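Local coordinates for LPXTG cell wall surface protein (Streptococcus gordonii, PDB 4IGB) that is a peptidoglycan-anchored surface protein of a streptococcus and probably serves as an adhesin, at residues N71-V76 and K133-F138. Numbering follows the deposited sequence.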
loop_
_atom_site.group_PDB
_atom_site.type_symbol
_atom_site.label_atom_id
_atom_site.label_comp_id
_atom_site.label_asym_id
_atom_site.label_seq_id
_atom_site.Cartn_x
_atom_site.Cartn_y
_atom_site.Cartn_z
ATOM N N ASN B 71 6.357 -15.074 16.885
ATOM C CA ASN B 71 7.290 -15.731 15.980
ATOM C C ASN B 71 6.694 -16.936 15.292
ATOM O O ASN B 71 5.905 -17.666 15.886
ATOM C CB ASN B 71 8.547 -16.186 16.724
ATOM C CG ASN B 71 9.709 -16.422 15.790
ATOM O OD1 ASN B 71 10.485 -17.352 15.994
ATOM N ND2 ASN B 71 9.839 -15.592 14.755
ATOM N N PHE B 72 7.106 -17.163 14.050
ATOM C CA PHE B 72 6.579 -18.276 13.271
ATOM C C PHE B 72 7.702 -19.034 12.591
ATOM O O PHE B 72 8.512 -18.456 11.845
ATOM C CB PHE B 72 5.593 -17.780 12.212
ATOM C CG PHE B 72 4.388 -17.087 12.770
ATOM C CD1 PHE B 72 4.456 -15.760 13.169
ATOM C CD2 PHE B 72 3.170 -17.756 12.868
ATOM C CE1 PHE B 72 3.329 -15.112 13.657
ATOM C CE2 PHE B 72 2.054 -17.121 13.375
ATOM C CZ PHE B 72 2.130 -15.794 13.766
ATOM N N THR B 73 7.751 -20.333 12.835
ATOM C CA THR B 73 8.730 -21.170 12.162
ATOM C C THR B 73 8.046 -22.334 11.477
ATOM O O THR B 73 6.865 -22.588 11.700
ATOM C CB THR B 73 9.783 -21.707 13.153
ATOM O OG1 THR B 73 9.170 -22.651 14.035
ATOM C CG2 THR B 73 10.407 -20.548 13.966
ATOM N N LEU B 74 8.807 -23.035 10.638
ATOM C CA LEU B 74 8.322 -24.173 9.879
ATOM C C LEU B 74 9.050 -25.444 10.324
ATOM O O LEU B 74 10.276 -25.484 10.361
ATOM C CB LEU B 74 8.553 -23.931 8.381
ATOM C CG LEU B 74 7.587 -22.953 7.721
ATOM C CD1 LEU B 74 8.093 -22.514 6.359
ATOM C CD2 LEU B 74 6.182 -23.578 7.615
ATOM N N LYS B 75 8.288 -26.475 10.673
ATOM C CA LYS B 75 8.851 -27.776 11.046
ATOM C C LYS B 75 9.388 -28.530 9.835
ATOM O O LYS B 75 8.627 -28.873 8.929
ATOM C CB LYS B 75 7.781 -28.634 11.718
ATOM C CG LYS B 75 7.155 -27.974 12.932
ATOM C CD LYS B 75 5.881 -28.694 13.361
ATOM C CE LYS B 75 5.301 -28.041 14.606
ATOM N NZ LYS B 75 3.912 -28.484 14.894
ATOM N N VAL B 76 10.687 -28.820 9.822
ATOM C CA VAL B 76 11.264 -29.520 8.681
ATOM C C VAL B 76 11.329 -31.031 8.891
ATOM O O VAL B 76 11.289 -31.515 10.019
ATOM C CB VAL B 76 12.659 -28.965 8.297
ATOM C CG1 VAL B 76 12.555 -27.494 7.992
ATOM C CG2 VAL B 76 13.648 -29.189 9.401
ATOM N N LYS B 133 17.673 -29.092 17.011
ATOM C CA LYS B 133 17.122 -28.199 15.990
ATOM C C LYS B 133 16.087 -28.915 15.131
ATOM O O LYS B 133 16.352 -29.998 14.605
ATOM C CB LYS B 133 18.222 -27.631 15.095
ATOM C CG LYS B 133 19.344 -26.922 15.824
ATOM C CD LYS B 133 18.828 -25.898 16.804
ATOM C CE LYS B 133 19.961 -24.995 17.242
ATOM N NZ LYS B 133 19.628 -24.223 18.470
ATOM N N SER B 134 14.910 -28.312 14.977
ATOM C CA SER B 134 13.827 -28.960 14.233
ATOM C C SER B 134 12.998 -28.021 13.353
ATOM O O SER B 134 12.160 -28.485 12.578
ATOM C CB SER B 134 12.886 -29.694 15.185
ATOM O OG SER B 134 12.226 -28.772 16.038
ATOM N N THR B 135 13.211 -26.716 13.468
ATOM C CA THR B 135 12.418 -25.786 12.673
ATOM C C THR B 135 13.282 -24.758 11.957
ATOM O O THR B 135 14.482 -24.633 12.227
ATOM C CB THR B 135 11.368 -25.058 13.528
ATOM O OG1 THR B 135 12.024 -24.126 14.396
ATOM C CG2 THR B 135 10.548 -26.041 14.354
ATOM N N VAL B 136 12.663 -24.031 11.029
ATOM C CA VAL B 136 13.346 -22.973 10.304
ATOM C C VAL B 136 12.504 -21.698 10.391
ATOM O O VAL B 136 11.276 -21.735 10.269
ATOM C CB VAL B 136 13.597 -23.373 8.827
ATOM C CG1 VAL B 136 14.078 -22.191 8.010
ATOM C CG2 VAL B 136 14.596 -24.526 8.738
ATOM N N GLU B 137 13.171 -20.575 10.616
ATOM C CA GLU B 137 12.516 -19.280 10.744
ATOM C C GLU B 137 11.940 -18.820 9.400
ATOM O O GLU B 137 12.566 -19.008 8.358
ATOM C CB GLU B 137 13.546 -18.262 11.240
ATOM C CG GLU B 137 12.998 -16.863 11.489
ATOM C CD GLU B 137 12.192 -16.765 12.779
ATOM O OE1 GLU B 137 12.474 -17.515 13.742
ATOM O OE2 GLU B 137 11.259 -15.930 12.825
ATOM N N PHE B 138 10.757 -18.213 9.409
ATOM C CA PHE B 138 10.301 -17.538 8.192
ATOM C C PHE B 138 9.610 -16.194 8.395
ATOM O O PHE B 138 9.586 -15.376 7.483
ATOM C CB PHE B 138 9.452 -18.464 7.301
ATOM C CG PHE B 138 8.048 -18.674 7.784
ATOM C CD1 PHE B 138 7.001 -17.950 7.235
ATOM C CD2 PHE B 138 7.763 -19.620 8.770
ATOM C CE1 PHE B 138 5.699 -18.154 7.667
ATOM C CE2 PHE B 138 6.465 -19.819 9.209
ATOM C CZ PHE B 138 5.431 -19.098 8.655
HETATM O O HOH W 1 10.796 -31.010 12.553
#
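Leu74 and Val136 form the hydrogen-bonded pair at the middle of this antiparallel contact: Leu74 N reaches Val136 O at 2.8 Å, and Val136 N returns to Leu74 O at 2.9 Å. Val76 N adds a bond to Ser134 O, and a water gives its hydrogens to that oxygen and to Val76 O, closing the end of the pairing; toward the other end, Phe138 N makes a weak bond to Phe72 O. On the face of Leu74 and Val136 the contact is apolar. The Phe138 ring is swung back over the partner strand by its chi1 of 77°, which sets CG between backbone N and carbonyl carbon. Leu74 CG lies 3.5 Å from Phe138 CD2, the two side chains at roughly a right angle, while Phe72 CB approaches CE2 of Phe138 and the carbonyl carbon of Thr73 sits at the ring edge. Further along, Val76 CG1 meets Val136 CG2 at 3.7 Å. The other face is polar. Thr135 OG1 gives a weak hydrogen bond to Thr73 OG1, 3.2 Å away. Glu137 bends at chi2 (76°), and its carboxylate and the Asn71 amide approach from opposite directions, planes 14° apart; the contact of Asn71 ND2 with Glu137 OE2, 2.4 Å as modelled, is too short for an ordinary hydrogen bond, so its detail is doubtful. Strand 68-75 lies between strands 135-142 and 47-53, and its apolar face packs on Leu116 and Val114 of strand 103-118 in another sheet, with Phe111 edge-to-face on Phe138: two antiparallel sheets layered face to face, a beta-sandwich arrangement within the N-terminal domain.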